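Local coordinates for acetyl-CoA acetyltransferase (Mycobacterium smegmatis, PDB 4EGV), which is a monomeric thiolase-like protein type 1 that probably has acyltransferase activity, at residues 211-214 against 215-219; 305-308 against 309-312; 485-489 against 490-494. All blocks are in the same frame, centred on the assembly; numbering follows the deposited sequence.

Contact 1: 211-214 against 215-219; sequences ADYR and LAMAE
The carbonyl oxygen of D212 receives two backbone amides from the next turn of the helix. A216 N is the regular partner, 3.1 Å from D212 O. L215 N approaches the same oxygen with a weak bond, since its N-H is turned more toward A211 O, which lies 3.2 Å from L215 N. The following bonds keep the same four-residue spacing: M217 N points almost straight at Y213 O, with an N-H...O angle of 170°, and A218 N is held by R214 O.

The side chains of Y213 and M217, the latter a selenomethionine, meet on the buried flank of this turn and cross at about a right angle. CG of M217 stands beside its own backbone N (chi1 -75°), which turns the chain back toward the ring. M217 CG thereby comes within 3.8 Å of Y213 CE2. The selenium lies near the same CD2-CE2 side of the ring, 3.9 Å from Y213 CE2, and approaches obliquely, 71° off the ring normal. A bend at the last torsion of M217 then brings the methyl back over R214, with M217 CE 3.8 Å from R214 CA and close to its CG. The one side chain thus touches both the tyrosine ring and the arginine stem.

Beyond the turn, Y213 OH is hydrogen-bonded to E199 of helix 191-206, while F351 of helix 348-357 packs against M217 and helix 242-246 against A218. D212, L215 and E219 are exposed. The result is a Met-aromatic pair spaced four residues apart on the buried face of an amphipathic helix, in the region between strands 136-143 and 271-279, which probably corresponds to the loop domain of thiolases.

Contact 2: 305-308 against 309-312; sequences PKLL and ERAD
R310 folds back on P305 and takes its carbonyl oxygen side-on with two nitrogens. R310 NE lies 3.0 Å from P305 O and R310 NH2 3.2 Å from the same atom, which sits in the guanidinium plane, so the pair of bonds fixes the rotation of the group. The arginine chain is extended from CG to NE, with CG anti to the carbonyl carbon (chi1 -62°), and this carries the head group the full length back across the turn. L307 CA lies over one guanidinium face, toward its rim, 3.8 Å above the plane. Here the contact is compact, and R310 NH1 is also satisfied, by I411 O.

The other flank is looser. E309 lays its carboxylate alongside aliphatic atoms: E309 OE1 is 3.5 Å from P305 CB and 3.6 Å from K306 CG. The exposed lysine leads its amine away, leaving K306 NZ 5.7 Å from E309 OE2, so any attraction between the opposite charges is probably weak.

Between the two flanks, E309 N bonds to K306 O at 3.0 Å. R482, at the start of strand 482-487, donates through NH1 to both L308 O and R310 O and so ties the turn to that strand. The backbone is that of a type I beta-turn, K306 to E309, braced by an arginine within the connection from strand 294-303 to helix 317-330.

Contact 3: 485-489 against 490-494; sequences AKTKD and EDLVK
D489 stands at the N-cap of helix 490-498, and its side chain bends over the first turn. Its CB lies next to the chain it caps, 3.5 Å from E490 N. From there CG is set anti to the backbone N (chi1 163°), which swings the carboxylate forward over the open amides of the helix, where D489 CG lies 3.6 Å from D491 N. At the tip the two oxygens have different surroundings. OD2 of D489 accepts from L492 N at 2.6 Å, a capping bond met on the anti side of the carboxylate, with the donor 33° out of its plane. D489 OD2 also lies against L492 CB, 3.1 Å away, and near D491 CB. OD1 of D489 lies toward D491 as well, 3.9 Å from D491 OD2; the partial positive charge of the helix start would be expected to soften this meeting of like charges.

The main chain of D489 begins the helical pattern, for D489 O accepts from V493 N at 3.2 Å.

Behind the cap, strand and helix also meet through mostly apolar side chains. T487 and L492 cross at about a right angle, T487 CG2 lying 3.9 Å from L492 CD2, and T487 OG1 is occupied by A517 O on strand 516-519. V493 CG2 rests against the carbonyl of T487, 3.7 Å from T487 O. L492 also meets A517, L519 and I473 of the surrounding sheet. An aspartate N-cap thus starts the helix between the third and fourth strands, where an OB fold carries its helix, consistent with the clan of this additional C-terminal domain.

All three contacts are local and partly buried, yet they lie in different parts of the chain. Contact 1 is mid-helix, held by regular backbone bonds, with an apolar, selenium-aromatic inner flank and an exposed outer one. Contact 2, whose centre is about 18 Å from that of the chain, has no regular helix or strand and relies on a buried arginine gripping a carbonyl, with a lysine on its exposed side. Contact 3 is the most peripheral, its centre about 32 Å from that of the chain, and uses a carboxylate to begin a helix. None touches another, but contacts 2 and 3 approach to about 8 Å between nearest atoms, and the strand leading into contact 3 is also bonded to the loop of contact 2.

Contact 1: 211-214 against 215-219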
loop_
_atom_site.group_PDB
_atom_site.type_symbol
_atom_site.label_atom_id
_atom_site.label_comp_id
_atom_site.label_asym_id
_atom_site.label_seq_id
_atom_site.Cartn_x
_atom_site.Cartn_y
_atom_site.Cartn_z
ATOM N N ALA A 211 -19.331 -0.643 -17.156
ATOM C CA ALA A 211 -19.637 0.773 -16.898
ATOM C C ALA A 211 -20.002 1.051 -15.458
ATOM O O ALA A 211 -19.655 2.101 -14.954
ATOM C CB ALA A 211 -20.743 1.287 -17.833
ATOM N N ASP A 212 -20.706 0.120 -14.812
ATOM C CA ASP A 212 -21.081 0.234 -13.396
ATOM C C ASP A 212 -19.863 0.256 -12.450
ATOM O O ASP A 212 -19.785 1.056 -11.509
ATOM C CB ASP A 212 -22.014 -0.921 -13.004
ATOM C CG ASP A 212 -23.523 -0.564 -13.099
ATOM O OD1 ASP A 212 -23.883 0.622 -13.232
ATOM O OD2 ASP A 212 -24.349 -1.511 -13.021
ATOM N N TYR A 213 -18.919 -0.643 -12.727
ATOM C CA TYR A 213 -17.689 -0.764 -11.978
ATOM C C TYR A 213 -16.823 0.451 -12.192
ATOM O O TYR A 213 -16.217 0.956 -11.275
ATOM C CB TYR A 213 -16.947 -2.013 -12.390
ATOM C CG TYR A 213 -15.907 -2.397 -11.385
ATOM C CD1 TYR A 213 -16.232 -3.168 -10.266
ATOM C CD2 TYR A 213 -14.585 -1.968 -11.527
ATOM C CE1 TYR A 213 -15.271 -3.499 -9.343
ATOM C CE2 TYR A 213 -13.625 -2.283 -10.602
ATOM C CZ TYR A 213 -13.960 -3.043 -9.516
ATOM O OH TYR A 213 -12.962 -3.348 -8.613
ATOM N N ARG A 214 -16.767 0.934 -13.414
ATOM C CA ARG A 214 -16.027 2.138 -13.667
ATOM C C ARG A 214 -16.569 3.327 -12.853
ATOM O O ARG A 214 -15.812 4.182 -12.425
ATOM C CB ARG A 214 -15.957 2.428 -15.166
ATOM C CG ARG A 214 -14.997 3.542 -15.482
ATOM C CD ARG A 214 -14.161 3.418 -16.708
ATOM N NE ARG A 214 -14.765 3.842 -17.974
ATOM C CZ ARG A 214 -14.987 3.021 -18.992
ATOM N NH1 ARG A 214 -14.695 1.739 -18.907
ATOM N NH2 ARG A 214 -15.505 3.469 -20.103
ATOM N N LEU A 215 -17.875 3.340 -12.594
ATOM C CA LEU A 215 -18.485 4.379 -11.756
ATOM C C LEU A 215 -18.092 4.219 -10.292
ATOM O O LEU A 215 -17.826 5.211 -9.596
ATOM C CB LEU A 215 -20.012 4.396 -11.923
ATOM C CG LEU A 215 -20.878 5.310 -11.046
ATOM C CD1 LEU A 215 -20.838 6.744 -11.499
ATOM C CD2 LEU A 215 -22.313 4.813 -10.969
ATOM N N ALA A 216 -18.060 2.973 -9.827
ATOM C CA ALA A 216 -17.691 2.701 -8.458
ATOM C C ALA A 216 -16.278 3.205 -8.162
ATOM O O ALA A 216 -16.052 3.832 -7.126
ATOM C CB ALA A 216 -17.823 1.208 -8.157
HETATM N N MSE A 217 -15.346 2.923 -9.084
HETATM C CA MSE A 217 -13.951 3.364 -9.007
HETATM C C MSE A 217 -13.787 4.882 -9.001
HETATM O O MSE A 217 -12.950 5.421 -8.286
HETATM C CB MSE A 217 -13.157 2.841 -10.185
HETATM C CG MSE A 217 -12.808 1.408 -10.147
HETATM SE SE MSE A 217 -11.567 0.868 -11.624
HETATM C CE MSE A 217 -12.304 1.765 -13.187
ATOM N N ALA A 218 -14.539 5.566 -9.845
ATOM C CA ALA A 218 -14.505 6.997 -9.866
ATOM C C ALA A 218 -15.108 7.587 -8.592
ATOM O O ALA A 218 -14.625 8.595 -8.116
ATOM C CB ALA A 218 -15.192 7.502 -11.094
ATOM N N GLU A 219 -16.129 6.940 -8.031
ATOM C CA GLU A 219 -16.769 7.406 -6.791
ATOM C C GLU A 219 -15.966 7.167 -5.531
ATOM O O GLU A 219 -16.101 7.892 -4.548
ATOM C CB GLU A 219 -18.179 6.837 -6.624
ATOM C CG GLU A 219 -19.212 7.658 -7.380
ATOM C CD GLU A 219 -20.654 7.289 -7.079
ATOM O OE1 GLU A 219 -20.995 6.080 -7.043
ATOM O OE2 GLU A 219 -21.456 8.240 -6.923
#

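Contact 2: 305-308 against 309-312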
loop_
_atom_site.group_PDB
_atom_site.type_symbol
_atom_site.label_atom_id
_atom_site.label_comp_id
_atom_site.label_asym_id
_atom_site.label_seq_id
_atom_site.Cartn_x
_atom_site.Cartn_y
_atom_site.Cartn_z
ATOM N N PRO A 305 -0.235 -15.625 -0.740
ATOM C CA PRO A 305 0.551 -16.499 -1.627
ATOM C C PRO A 305 0.566 -15.926 -3.037
ATOM O O PRO A 305 -0.173 -14.990 -3.290
ATOM C CB PRO A 305 -0.204 -17.828 -1.562
ATOM C CG PRO A 305 -1.605 -17.470 -1.146
ATOM C CD PRO A 305 -1.492 -16.265 -0.297
ATOM N N LYS A 306 1.388 -16.456 -3.943
ATOM C CA LYS A 306 1.473 -15.890 -5.301
ATOM C C LYS A 306 0.127 -15.808 -5.924
ATOM O O LYS A 306 -0.747 -16.590 -5.638
ATOM C CB LYS A 306 2.400 -16.644 -6.264
ATOM C CG LYS A 306 2.891 -17.981 -5.813
ATOM C CD LYS A 306 4.082 -18.430 -6.661
ATOM C CE LYS A 306 5.276 -18.727 -5.748
ATOM N NZ LYS A 306 6.562 -18.355 -6.386
ATOM N N LEU A 307 0.016 -14.864 -6.833
ATOM C CA LEU A 307 -1.213 -14.516 -7.464
ATOM C C LEU A 307 -1.988 -15.695 -7.996
ATOM O O LEU A 307 -3.094 -15.807 -7.752
ATOM C CB LEU A 307 -0.987 -13.443 -8.515
ATOM C CG LEU A 307 -2.198 -13.020 -9.305
ATOM C CD1 LEU A 307 -3.239 -12.534 -8.395
ATOM C CD2 LEU A 307 -1.802 -11.963 -10.273
ATOM N N LEU A 308 -1.462 -16.630 -8.693
ATOM C CA LEU A 308 -2.371 -17.653 -9.205
ATOM C C LEU A 308 -2.824 -18.780 -8.238
ATOM O O LEU A 308 -3.580 -19.667 -8.621
ATOM C CB LEU A 308 -1.662 -18.266 -10.365
ATOM C CG LEU A 308 -1.760 -17.758 -11.795
ATOM C CD1 LEU A 308 -2.916 -16.885 -12.182
ATOM C CD2 LEU A 308 -0.430 -17.492 -12.468
ATOM N N GLU A 309 -2.322 -18.761 -7.008
ATOM C CA GLU A 309 -2.646 -19.770 -6.002
ATOM C C GLU A 309 -3.858 -19.348 -5.159
ATOM O O GLU A 309 -4.490 -20.179 -4.518
ATOM C CB GLU A 309 -1.429 -20.016 -5.090
ATOM C CG GLU A 309 -0.306 -20.906 -5.678
ATOM C CD GLU A 309 1.018 -20.920 -4.841
ATOM O OE1 GLU A 309 1.102 -20.309 -3.728
ATOM O OE2 GLU A 309 1.991 -21.563 -5.315
ATOM N N ARG A 310 -4.171 -18.050 -5.177
ATOM C CA ARG A 310 -5.203 -17.435 -4.318
ATOM C C ARG A 310 -6.599 -17.957 -4.597
ATOM O O ARG A 310 -6.998 -18.069 -5.757
ATOM C CB ARG A 310 -5.197 -15.900 -4.435
ATOM C CG ARG A 310 -3.929 -15.280 -4.004
ATOM C CD ARG A 310 -3.909 -13.793 -4.140
ATOM N NE ARG A 310 -2.530 -13.348 -3.966
ATOM C CZ ARG A 310 -2.078 -12.123 -4.162
ATOM N NH1 ARG A 310 -2.895 -11.136 -4.523
ATOM N NH2 ARG A 310 -0.793 -11.908 -3.978
ATOM N N ALA A 311 -7.332 -18.255 -3.522
ATOM C CA ALA A 311 -8.684 -18.812 -3.598
ATOM C C ALA A 311 -9.611 -17.913 -4.447
ATOM O O ALA A 311 -10.356 -18.375 -5.301
ATOM C CB ALA A 311 -9.240 -19.052 -2.200
ATOM N N ASP A 312 -9.530 -16.614 -4.210
ATOM C CA ASP A 312 -10.255 -15.645 -5.000
ATOM C C ASP A 312 -9.278 -14.575 -5.460
ATOM O O ASP A 312 -8.720 -13.862 -4.650
ATOM C CB ASP A 312 -11.349 -15.019 -4.156
ATOM C CG ASP A 312 -12.414 -14.327 -4.993
ATOM O OD1 ASP A 312 -12.256 -14.245 -6.241
ATOM O OD2 ASP A 312 -13.418 -13.859 -4.396
#

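Contact 3: 485-489 against 490-494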
loop_
_atom_site.group_PDB
_atom_site.type_symbol
_atom_site.label_atom_id
_atom_site.label_comp_id
_atom_site.label_asym_id
_atom_site.label_seq_id
_atom_site.Cartn_x
_atom_site.Cartn_y
_atom_site.Cartn_z
ATOM N N ALA A 485 -2.754 -16.714 -20.286
ATOM C CA ALA A 485 -2.619 -16.619 -21.732
ATOM C C ALA A 485 -2.540 -15.176 -22.228
ATOM O O ALA A 485 -3.106 -14.247 -21.632
ATOM C CB ALA A 485 -3.725 -17.369 -22.432
ATOM N N LYS A 486 -1.812 -15.012 -23.325
ATOM C CA LYS A 486 -1.637 -13.740 -23.978
ATOM C C LYS A 486 -2.321 -13.826 -25.345
ATOM O O LYS A 486 -2.369 -14.887 -25.949
ATOM C CB LYS A 486 -0.151 -13.494 -24.158
ATOM C CG LYS A 486 0.210 -12.052 -24.471
ATOM C CD LYS A 486 1.278 -11.934 -25.582
ATOM C CE LYS A 486 2.622 -11.461 -25.038
ATOM N NZ LYS A 486 3.761 -11.999 -25.814
ATOM N N THR A 487 -2.830 -12.712 -25.847
ATOM C CA THR A 487 -3.636 -12.734 -27.065
ATOM C C THR A 487 -3.597 -11.405 -27.845
ATOM O O THR A 487 -3.725 -10.305 -27.279
ATOM C CB THR A 487 -5.132 -13.237 -26.786
ATOM O OG1 THR A 487 -5.821 -13.495 -28.010
ATOM C CG2 THR A 487 -5.946 -12.236 -26.003
ATOM N N LYS A 488 -3.403 -11.518 -29.152
ATOM C CA LYS A 488 -3.554 -10.368 -30.035
ATOM C C LYS A 488 -4.598 -10.610 -31.108
ATOM O O LYS A 488 -4.828 -9.754 -31.964
ATOM C CB LYS A 488 -2.230 -10.001 -30.687
ATOM C CG LYS A 488 -1.243 -9.554 -29.676
ATOM C CD LYS A 488 0.019 -9.017 -30.240
ATOM C CE LYS A 488 1.018 -8.980 -29.113
ATOM N NZ LYS A 488 1.982 -7.878 -29.233
ATOM N N ASP A 489 -5.180 -11.798 -31.096
ATOM C CA ASP A 489 -6.317 -12.071 -31.929
ATOM C C ASP A 489 -7.311 -10.876 -31.885
ATOM O O ASP A 489 -7.810 -10.491 -30.835
ATOM C CB ASP A 489 -6.935 -13.413 -31.516
ATOM C CG ASP A 489 -8.339 -13.595 -32.034
ATOM O OD1 ASP A 489 -8.517 -13.909 -33.246
ATOM O OD2 ASP A 489 -9.274 -13.435 -31.214
ATOM N N GLU A 490 -7.534 -10.271 -33.049
ATOM C CA GLU A 490 -8.477 -9.173 -33.237
ATOM C C GLU A 490 -9.871 -9.507 -32.635
ATOM O O GLU A 490 -10.469 -8.659 -31.980
ATOM C CB GLU A 490 -8.483 -8.784 -34.744
ATOM C CG GLU A 490 -9.599 -7.821 -35.294
ATOM C CD GLU A 490 -9.560 -7.646 -36.872
ATOM O OE1 GLU A 490 -8.745 -6.832 -37.378
ATOM O OE2 GLU A 490 -10.344 -8.307 -37.610
ATOM N N ASP A 491 -10.361 -10.739 -32.808
ATOM C CA ASP A 491 -11.718 -11.099 -32.318
ATOM C C ASP A 491 -11.863 -11.098 -30.774
ATOM O O ASP A 491 -12.807 -10.508 -30.220
ATOM C CB ASP A 491 -12.213 -12.457 -32.905
ATOM C CG ASP A 491 -12.569 -12.380 -34.414
ATOM O OD1 ASP A 491 -13.556 -11.675 -34.809
ATOM O OD2 ASP A 491 -11.841 -13.059 -35.195
ATOM N N LEU A 492 -10.930 -11.771 -30.104
ATOM C CA LEU A 492 -10.909 -11.912 -28.654
ATOM C C LEU A 492 -10.699 -10.590 -27.938
ATOM O O LEU A 492 -11.377 -10.289 -26.952
ATOM C CB LEU A 492 -9.836 -12.915 -28.226
ATOM C CG LEU A 492 -9.816 -13.421 -26.779
ATOM C CD1 LEU A 492 -11.192 -13.613 -26.166
ATOM C CD2 LEU A 492 -8.996 -14.669 -26.598
ATOM N N VAL A 493 -9.780 -9.792 -28.449
ATOM C CA VAL A 493 -9.469 -8.497 -27.875
ATOM C C VAL A 493 -10.651 -7.521 -27.957
ATOM O O VAL A 493 -10.837 -6.695 -27.085
ATOM C CB VAL A 493 -8.132 -7.935 -28.491
ATOM C CG1 VAL A 493 -7.849 -6.500 -28.066
ATOM C CG2 VAL A 493 -6.958 -8.825 -28.106
ATOM N N LYS A 494 -11.457 -7.631 -28.993
ATOM C CA LYS A 494 -12.657 -6.813 -29.129
ATOM C C LYS A 494 -13.643 -7.127 -27.977
ATOM O O LYS A 494 -14.230 -6.215 -27.397
ATOM C CB LYS A 494 -13.274 -7.070 -30.524
ATOM C CG LYS A 494 -14.459 -6.217 -30.923
ATOM C CD LYS A 494 -14.713 -6.301 -32.438
ATOM C CE LYS A 494 -15.316 -4.954 -32.937
ATOM N NZ LYS A 494 -15.893 -5.055 -34.290
#